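Local coordinates for protein outer membrane porin F (Pseudomonas aeruginosa, PDB 4RLC) that forms an eight-stranded beta-barrel in the outer membrane and, as a porin, probably lets small molecules pass, at residues 79-91 with 102-114. Numbering follows the deposited sequence.
With C8E ((hydroxyethyloxy)tri(ethyloxy)octane), chain D.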
ATOM      1  N   VAL A  79     -19.830   3.458  -7.191  1.00 54.14           N
ATOM      2  CA  VAL A  79     -18.888   2.345  -7.058  1.00 51.98           C
ATOM      3  C   VAL A  79     -18.385   2.193  -5.614  1.00 46.48           C
ATOM      4  O   VAL A  79     -18.115   3.170  -4.921  1.00 44.11           O
ATOM      5  CB  VAL A  79     -17.731   2.486  -8.061  1.00 58.76           C
ATOM      6  CG1 VAL A  79     -16.634   1.461  -7.796  1.00 59.57           C
ATOM      7  CG2 VAL A  79     -18.263   2.361  -9.478  1.00 64.78           C
ATOM      8  N   HIS A  80     -18.360   0.962  -5.139  1.00 40.17           N
ATOM      9  CA  HIS A  80     -17.985   0.636  -3.777  1.00 40.00           C
ATOM     10  C   HIS A  80     -16.986  -0.480  -3.937  1.00 35.14           C
ATOM     11  O   HIS A  80     -17.078  -1.286  -4.872  1.00 31.55           O
ATOM     12  CB  HIS A  80     -19.183   0.108  -3.000  1.00 46.91           C
ATOM     13  CG  HIS A  80     -19.938   1.166  -2.249  1.00 63.23           C
ATOM     14  ND1 HIS A  80     -20.978   1.878  -2.808  1.00 72.23           N
ATOM     15  CD2 HIS A  80     -19.823   1.612  -0.971  1.00 71.70           C
ATOM     16  CE1 HIS A  80     -21.464   2.724  -1.913  1.00 77.95           C
ATOM     17  NE2 HIS A  80     -20.781   2.581  -0.790  1.00 76.94           N
ATOM     18  N   GLY A  81     -16.026  -0.532  -3.060  1.00 28.68           N
ATOM     19  CA  GLY A  81     -15.244  -1.731  -2.993  1.00 29.25           C
ATOM     20  C   GLY A  81     -14.023  -1.611  -2.154  1.00 25.23           C
ATOM     21  O   GLY A  81     -13.843  -0.637  -1.394  1.00 22.68           O
ATOM     22  N   ASN A  82     -13.173  -2.611  -2.291  1.00 23.99           N
ATOM     23  CA  ASN A  82     -12.029  -2.685  -1.392  1.00 21.93           C
ATOM     24  C   ASN A  82     -10.903  -3.444  -2.033  1.00 23.20           C
ATOM     25  O   ASN A  82     -11.075  -4.063  -3.109  1.00 24.25           O
ATOM     26  CB  ASN A  82     -12.421  -3.280  -0.056  1.00 25.90           C
ATOM     27  CG  ASN A  82     -13.046  -4.646  -0.206  1.00 30.37           C
ATOM     28  OD1 ASN A  82     -12.404  -5.574  -0.680  1.00 33.43           O
ATOM     29  ND2 ASN A  82     -14.343  -4.743   0.062  1.00 36.96           N
ATOM     30  N   LEU A  83      -9.750  -3.281  -1.430  1.00 21.75           N
ATOM     31  CA  LEU A  83      -8.526  -3.888  -1.916  1.00 23.70           C
ATOM     32  C   LEU A  83      -7.717  -4.431  -0.741  1.00 25.29           C
ATOM     33  O   LEU A  83      -7.381  -3.649   0.187  1.00 24.75           O
ATOM     34  CB  LEU A  83      -7.730  -2.842  -2.691  1.00 26.90           C
ATOM     35  CG  LEU A  83      -6.439  -3.274  -3.386  1.00 29.88           C
ATOM     36  CD1 LEU A  83      -6.847  -3.979  -4.643  1.00 32.05           C
ATOM     37  CD2 LEU A  83      -5.563  -2.095  -3.779  1.00 36.06           C
ATOM     38  N   THR A  84      -7.355  -5.710  -0.774  1.00 23.72           N
ATOM     39  CA  THR A  84      -6.531  -6.309   0.257  1.00 22.83           C
ATOM     40  C   THR A  84      -5.226  -6.700  -0.369  1.00 22.51           C
ATOM     41  O   THR A  84      -5.250  -7.351  -1.416  1.00 22.92           O
ATOM     42  CB  THR A  84      -7.217  -7.527   0.798  1.00 27.40           C
ATOM     43  OG1 THR A  84      -8.575  -7.186   1.153  1.00 30.14           O
ATOM     44  CG2 THR A  84      -6.409  -8.097   1.944  1.00 29.37           C
ATOM     45  N   SER A  85      -4.095  -6.392   0.254  1.00 22.31           N
ATOM     46  CA  SER A  85      -2.842  -6.612  -0.429  1.00 23.13           C
ATOM     47  C   SER A  85      -1.771  -7.167   0.499  1.00 21.46           C
ATOM     48  O   SER A  85      -1.767  -6.873   1.706  1.00 21.79           O
ATOM     49  CB  SER A  85      -2.402  -5.260  -0.981  1.00 27.34           C
ATOM     50  OG  SER A  85      -1.273  -5.379  -1.759  1.00 33.22           O
ATOM     51  N   LEU A  86      -0.932  -8.025  -0.032  1.00 20.07           N
ATOM     52  CA  LEU A  86       0.235  -8.521   0.677  1.00 21.06           C
ATOM     53  C   LEU A  86       1.410  -8.145  -0.178  1.00 19.93           C
ATOM     54  O   LEU A  86       1.541  -8.606  -1.361  1.00 19.25           O
ATOM     55  CB  LEU A  86       0.202 -10.064   0.877  1.00 24.83           C
ATOM     56  CG  LEU A  86       1.328 -10.692   1.741  1.00 28.39           C
ATOM     57  CD1 LEU A  86       1.317 -10.205   3.173  1.00 30.50           C
ATOM     58  CD2 LEU A  86       1.163 -12.206   1.791  1.00 34.91           C
ATOM     59  N   ASP A  87       2.331  -7.402   0.447  1.00 19.92           N
ATOM     60  CA  ASP A  87       3.480  -6.854  -0.303  1.00 19.60           C
ATOM     61  C   ASP A  87       4.768  -7.087   0.462  1.00 19.80           C
ATOM     62  O   ASP A  87       4.812  -7.081   1.675  1.00 20.46           O
ATOM     63  CB  ASP A  87       3.314  -5.352  -0.568  1.00 22.16           C
ATOM     64  CG  ASP A  87       2.106  -5.056  -1.438  1.00 25.93           C
ATOM     65  OD1 ASP A  87       2.230  -5.071  -2.691  1.00 28.76           O
ATOM     66  OD2 ASP A  87       0.987  -4.835  -0.844  1.00 28.21           O
ATOM     67  N   ALA A  88       5.852  -7.308  -0.308  1.00 18.85           N
ATOM     68  CA  ALA A  88       7.201  -7.275   0.211  1.00 19.64           C
ATOM     69  C   ALA A  88       7.868  -5.989  -0.138  1.00 20.14           C
ATOM     70  O   ALA A  88       7.909  -5.606  -1.348  1.00 20.71           O
ATOM     71  CB  ALA A  88       7.978  -8.415  -0.392  1.00 21.11           C
ATOM     72  N   ILE A  89       8.467  -5.337   0.860  1.00 19.93           N
ATOM     73  CA  ILE A  89       9.024  -4.004   0.672  1.00 20.74           C
ATOM     74  C   ILE A  89      10.514  -4.014   1.051  1.00 19.88           C
ATOM     75  O   ILE A  89      10.896  -4.521   2.111  1.00 23.58           O
ATOM     76  CB  ILE A  89       8.270  -3.023   1.575  1.00 20.90           C
ATOM     77  CG1 ILE A  89       6.806  -2.976   1.156  1.00 23.12           C
ATOM     78  CG2 ILE A  89       8.891  -1.641   1.406  1.00 21.83           C
ATOM     79  CD1 ILE A  89       5.964  -3.884   2.015  1.00 31.88           C
ATOM     80  N   TYR A  90      11.359  -3.607   0.108  1.00 18.14           N
ATOM     81  CA  TYR A  90      12.749  -3.495   0.360  1.00 18.69           C
ATOM     82  C   TYR A  90      13.084  -2.036   0.618  1.00 18.38           C
ATOM     83  O   TYR A  90      12.867  -1.199  -0.284  1.00 18.64           O
ATOM     84  CB  TYR A  90      13.597  -4.001  -0.874  1.00 20.22           C
ATOM     85  CG  TYR A  90      15.083  -3.844  -0.563  1.00 21.42           C
ATOM     86  CD1 TYR A  90      15.738  -4.727   0.282  1.00 23.16           C
ATOM     87  CD2 TYR A  90      15.771  -2.751  -1.004  1.00 25.04           C
ATOM     88  CE1 TYR A  90      17.047  -4.562   0.599  1.00 23.57           C
ATOM     89  CE2 TYR A  90      17.090  -2.546  -0.681  1.00 27.00           C
ATOM     90  CZ  TYR A  90      17.744  -3.456   0.090  1.00 26.32           C
ATOM     91  OH  TYR A  90      19.039  -3.189   0.393  1.00 28.75           O
ATOM     92  N   HIS A  91      13.746  -1.746   1.737  1.00 19.83           N
ATOM     93  CA  HIS A  91      14.132  -0.422   2.152  1.00 19.95           C
ATOM     94  C   HIS A  91      15.578  -0.192   1.939  1.00 21.10           C
ATOM     95  O   HIS A  91      16.447  -0.897   2.407  1.00 21.09           O
ATOM     96  CB  HIS A  91      13.838  -0.130   3.619  1.00 21.60           C
ATOM     97  CG  HIS A  91      12.389  -0.207   3.980  1.00 20.34           C
ATOM     98  ND1 HIS A  91      11.692  -1.393   4.121  1.00 21.55           N
ATOM     99  CD2 HIS A  91      11.511   0.774   4.309  1.00 21.24           C
ATOM    100  CE1 HIS A  91      10.456  -1.151   4.524  1.00 20.58           C
ATOM    101  NE2 HIS A  91      10.317   0.156   4.632  1.00 20.45           N
ATOM    102  N   TYR A 102      12.113   3.148  -0.803  1.00 18.33           N
ATOM    103  CA  TYR A 102      11.815   1.749  -0.941  1.00 17.59           C
ATOM    104  C   TYR A 102      11.257   1.381  -2.295  1.00 18.83           C
ATOM    105  O   TYR A 102      10.752   2.189  -3.058  1.00 18.61           O
ATOM    106  CB  TYR A 102      10.792   1.344   0.188  1.00 17.36           C
ATOM    107  CG  TYR A 102       9.382   1.889  -0.029  1.00 18.21           C
ATOM    108  CD1 TYR A 102       8.491   1.254  -0.876  1.00 18.38           C
ATOM    109  CD2 TYR A 102       8.942   3.109   0.575  1.00 19.07           C
ATOM    110  CE1 TYR A 102       7.239   1.793  -1.129  1.00 19.55           C
ATOM    111  CE2 TYR A 102       7.690   3.617   0.320  1.00 20.65           C
ATOM    112  CZ  TYR A 102       6.848   2.954  -0.500  1.00 20.95           C
ATOM    113  OH  TYR A 102       5.635   3.466  -0.813  1.00 26.10           O
ATOM    114  N   VAL A 103      11.356   0.088  -2.564  1.00 17.92           N
ATOM    115  CA  VAL A 103      10.649  -0.556  -3.673  1.00 19.33           C
ATOM    116  C   VAL A 103       9.843  -1.761  -3.131  1.00 19.69           C
ATOM    117  O   VAL A 103      10.160  -2.304  -2.117  1.00 20.20           O
ATOM    118  CB  VAL A 103      11.620  -1.005  -4.777  1.00 21.29           C
ATOM    119  CG1 VAL A 103      12.294   0.190  -5.399  1.00 23.03           C
ATOM    120  CG2 VAL A 103      12.661  -2.001  -4.286  1.00 23.14           C
ATOM    121  N   SER A 104       8.737  -2.077  -3.789  1.00 20.17           N
ATOM    122  CA  SER A 104       7.843  -3.092  -3.318  1.00 21.92           C
ATOM    123  C   SER A 104       7.168  -3.818  -4.457  1.00 21.51           C
ATOM    124  O   SER A 104       7.106  -3.337  -5.596  1.00 21.38           O
ATOM    125  CB  SER A 104       6.754  -2.545  -2.397  1.00 23.39           C
ATOM    126  OG  SER A 104       5.945  -1.715  -3.080  1.00 27.75           O
ATOM    127  N   ALA A 105       6.777  -5.053  -4.133  1.00 19.43           N
ATOM    128  CA  ALA A 105       6.003  -5.888  -5.063  1.00 20.03           C
ATOM    129  C   ALA A 105       5.110  -6.819  -4.269  1.00 20.29           C
ATOM    130  O   ALA A 105       5.432  -7.189  -3.174  1.00 21.84           O
ATOM    131  CB  ALA A 105       6.933  -6.719  -5.958  1.00 23.13           C
ATOM    132  N   GLY A 106       3.974  -7.183  -4.843  1.00 21.04           N
ATOM    133  CA  GLY A 106       3.030  -8.000  -4.073  1.00 20.66           C
ATOM    134  C   GLY A 106       1.842  -8.388  -4.921  1.00 19.73           C
ATOM    135  O   GLY A 106       1.815  -8.227  -6.147  1.00 20.35           O
ATOM    136  N   LEU A 107       0.867  -8.983  -4.253  1.00 18.94           N
ATOM    137  CA  LEU A 107      -0.331  -9.413  -4.872  1.00 19.91           C
ATOM    138  C   LEU A 107      -1.509  -8.797  -4.104  1.00 19.90           C
ATOM    139  O   LEU A 107      -1.450  -8.619  -2.875  1.00 19.84           O
ATOM    140  CB  LEU A 107      -0.430 -10.918  -4.717  1.00 22.99           C
ATOM    141  CG  LEU A 107       0.535 -11.753  -5.574  1.00 26.31           C
ATOM    142  CD1 LEU A 107       0.335 -13.223  -5.183  1.00 26.95           C
ATOM    143  CD2 LEU A 107       0.287 -11.526  -7.045  1.00 29.07           C
ATOM    144  N   ALA A 108      -2.576  -8.502  -4.844  1.00 20.23           N
ATOM    145  CA  ALA A 108      -3.740  -7.881  -4.302  1.00 22.14           C
ATOM    146  C   ALA A 108      -4.998  -8.553  -4.774  1.00 22.29           C
ATOM    147  O   ALA A 108      -5.054  -9.169  -5.838  1.00 23.07           O
ATOM    148  CB  ALA A 108      -3.809  -6.361  -4.648  1.00 23.19           C
ATOM    149  N   HIS A 109      -6.037  -8.440  -3.965  1.00 21.58           N
ATOM    150  CA  HIS A 109      -7.331  -8.898  -4.331  1.00 24.53           C
ATOM    151  C   HIS A 109      -8.306  -7.738  -4.205  1.00 24.03           C
ATOM    152  O   HIS A 109      -8.378  -7.063  -3.128  1.00 23.77           O
ATOM    153  CB  HIS A 109      -7.741 -10.083  -3.404  1.00 28.97           C
ATOM    154  CG  HIS A 109      -9.057 -10.681  -3.722  1.00 35.76           C
ATOM    155  ND1 HIS A 109      -9.232 -11.666  -4.674  1.00 41.26           N
ATOM    156  CD2 HIS A 109     -10.294 -10.409  -3.235  1.00 39.28           C
ATOM    157  CE1 HIS A 109     -10.518 -11.983  -4.752  1.00 39.58           C
ATOM    158  NE2 HIS A 109     -11.179 -11.238  -3.881  1.00 42.53           N
ATOM    159  N   GLN A 110      -9.039  -7.464  -5.286  1.00 23.60           N
ATOM    160  CA  GLN A 110      -9.935  -6.337  -5.342  1.00 25.70           C
ATOM    161  C   GLN A 110     -11.364  -6.857  -5.398  1.00 27.17           C
ATOM    162  O   GLN A 110     -11.657  -7.862  -6.099  1.00 26.37           O
ATOM    163  CB  GLN A 110      -9.557  -5.526  -6.621  1.00 30.64           C
ATOM    164  CG  GLN A 110     -10.329  -4.259  -6.863  1.00 34.68           C
ATOM    165  CD  GLN A 110      -9.969  -3.612  -8.195  1.00 37.40           C
ATOM    166  OE1 GLN A 110      -9.291  -2.588  -8.248  1.00 42.54           O
ATOM    167  NE2 GLN A 110     -10.392  -4.202  -9.237  1.00 36.00           N
ATOM    168  N   ASN A 111     -12.261  -6.243  -4.637  1.00 26.77           N
ATOM    169  CA  ASN A 111     -13.681  -6.580  -4.689  1.00 29.28           C
ATOM    170  C   ASN A 111     -14.400  -5.294  -4.985  1.00 30.34           C
ATOM    171  O   ASN A 111     -14.282  -4.327  -4.205  1.00 29.37           O
ATOM    172  CB  ASN A 111     -14.237  -7.080  -3.358  1.00 32.19           C
ATOM    173  CG  ASN A 111     -13.673  -8.363  -2.906  1.00 35.77           C
ATOM    174  OD1 ASN A 111     -13.923  -9.414  -3.488  1.00 43.72           O
ATOM    175  ND2 ASN A 111     -12.940  -8.319  -1.836  1.00 40.38           N
ATOM    176  N   ILE A 112     -15.119  -5.250  -6.093  1.00 31.38           N
ATOM    177  CA  ILE A 112     -15.785  -4.024  -6.530  1.00 33.44           C
ATOM    178  C   ILE A 112     -17.265  -4.322  -6.792  1.00 33.35           C
ATOM    179  O   ILE A 112     -17.606  -5.334  -7.394  1.00 32.65           O
ATOM    180  CB  ILE A 112     -15.112  -3.482  -7.812  1.00 38.79           C
ATOM    181  CG1 ILE A 112     -13.861  -2.687  -7.431  1.00 46.40           C
ATOM    182  CG2 ILE A 112     -16.050  -2.574  -8.574  1.00 45.62           C
ATOM    183  CD1 ILE A 112     -12.970  -2.391  -8.615  1.00 50.31           C
ATOM    184  N   THR A 113     -18.133  -3.416  -6.322  1.00 31.33           N
ATOM    185  CA  THR A 113     -19.516  -3.423  -6.688  1.00 34.67           C
ATOM    186  C   THR A 113     -19.804  -2.134  -7.447  1.00 35.40           C
ATOM    187  O   THR A 113     -19.453  -1.004  -7.005  1.00 31.55           O
ATOM    188  CB  THR A 113     -20.399  -3.481  -5.454  1.00 39.16           C
ATOM    189  OG1 THR A 113     -20.048  -4.669  -4.722  1.00 42.55           O
ATOM    190  CG2 THR A 113     -21.877  -3.465  -5.844  1.00 41.18           C
ATOM    191  N   ASN A 114     -20.479  -2.298  -8.563  1.00 35.04           N
ATOM    192  CA  ASN A 114     -20.820  -1.155  -9.375  1.00 40.25           C
ATOM    193  C   ASN A 114     -22.312  -1.095  -9.484  1.00 41.66           C
ATOM    194  O   ASN A 114     -22.982  -2.071  -9.872  1.00 37.93           O
ATOM    195  CB  ASN A 114     -20.103  -1.235 -10.725  1.00 45.70           C
ATOM    196  CG  ASN A 114     -19.680  -2.644 -11.064  1.00 54.68           C
ATOM    197  OD1 ASN A 114     -20.517  -3.539 -11.104  1.00 59.36           O
ATOM    198  ND2 ASN A 114     -18.356  -2.872 -11.244  1.00 60.56           N
TER
HETATM  199  C1  C8E D 203      -2.111 -13.202   7.766  1.00 72.62           C
HETATM  200  C2  C8E D 203      -2.558 -13.434   6.334  1.00 70.69           C
HETATM  201  C3  C8E D 203      -4.056 -13.716   6.245  1.00 68.22           C
HETATM  202  C4  C8E D 203      -4.867 -12.458   5.936  1.00 69.77           C
HETATM  203  C5  C8E D 203      -5.508 -12.506   4.545  1.00 71.56           C
HETATM  204  C6  C8E D 203      -4.483 -12.290   3.423  1.00 68.82           C
HETATM  205  C7  C8E D 203      -5.055 -12.598   2.039  1.00 60.84           C
HETATM  206  C8  C8E D 203      -5.101 -11.376   1.136  1.00 56.29           C
HETATM  207  O9  C8E D 203      -3.904 -11.261   0.373  1.00 51.14           O
HETATM  208  C10 C8E D 203      -4.051 -10.652  -0.922  1.00 42.51           C
HETATM  209  C11 C8E D 203      -3.660 -11.579  -2.070  1.00 39.14           C
HETATM  210  O12 C8E D 203      -4.786 -12.264  -2.584  1.00 43.19           O
HETATM  211  C13 C8E D 203      -4.669 -12.721  -3.928  1.00 50.11           C
HETATM  212  C14 C8E D 203      -5.874 -13.587  -4.307  1.00 52.70           C
HETATM  213  O   HOH W   1     -10.265  -6.958  -0.903  1.00 28.99           O
HETATM  214  O   HOH W   2       3.842  -3.469  -4.055  1.00 29.59           O
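Asn82 and Asn111 face each other across two antiparallel barrel strands, paired from His80–Thr113 to His91–Tyr102, and they show how an amide pair can reinforce a backbone register. Main-chain bonds run in both directions at each hydrogen-bonded pair; at Thr84–His109 each measures 2.9 Å from N to O. Alpha carbons of the intervening pairs lend weaker CA-H...O contacts.

On the outward side, Asn111 ND2 donates to Asn82 OD1 at 3.0 Å, almost straight (174°) and onto a lone pair, although the amide planes stand 68° apart. With CG between the backbone N and the carbonyl carbon (chi1 57°), the Asn82 amide leans toward the partner strand. One water extends the link, donating to Asn82 OD1 (2.6 Å) and His109 O while accepting from Thr84 OG1. Asn111 OD1 also receives a weak bond from His109 NE2. Next to this polar patch, Thr84 CG2 touches the detergent chain at C8 (3.6 Å), consistent with a surface that meets lipid.

Inside the barrel the pattern is mixed. Gly106 leaves room for the Asp87 carboxylate, whose OD1 lies 3.3 Å from Gly106 CA. A second water bridges Asp87 OD1 and Ser104 OG, whereas the approach of Ser85 OG to Asp87 OD2 is doubtfully short. Apolar contacts flank these: Leu83 CD1 packs on Ala108 CB (3.9 Å) and on the aliphatic base of Gln110, and Ile89 CG2 lies alongside Tyr102, 3.7 Å from CD1.

Strands 80-91 and 98-115 are the fourth and fifth of eight around the closed barrel. Strand 56-66 bonds to the other edge of 80-91, and strand 120-137 follows 98-115, contributing Asn129 to Asp87 OD1. Within the barrel, strand 142-153, adjacent to neither, touches Leu83 through Gln151 and Tyr102 through Lys145 and Ser147.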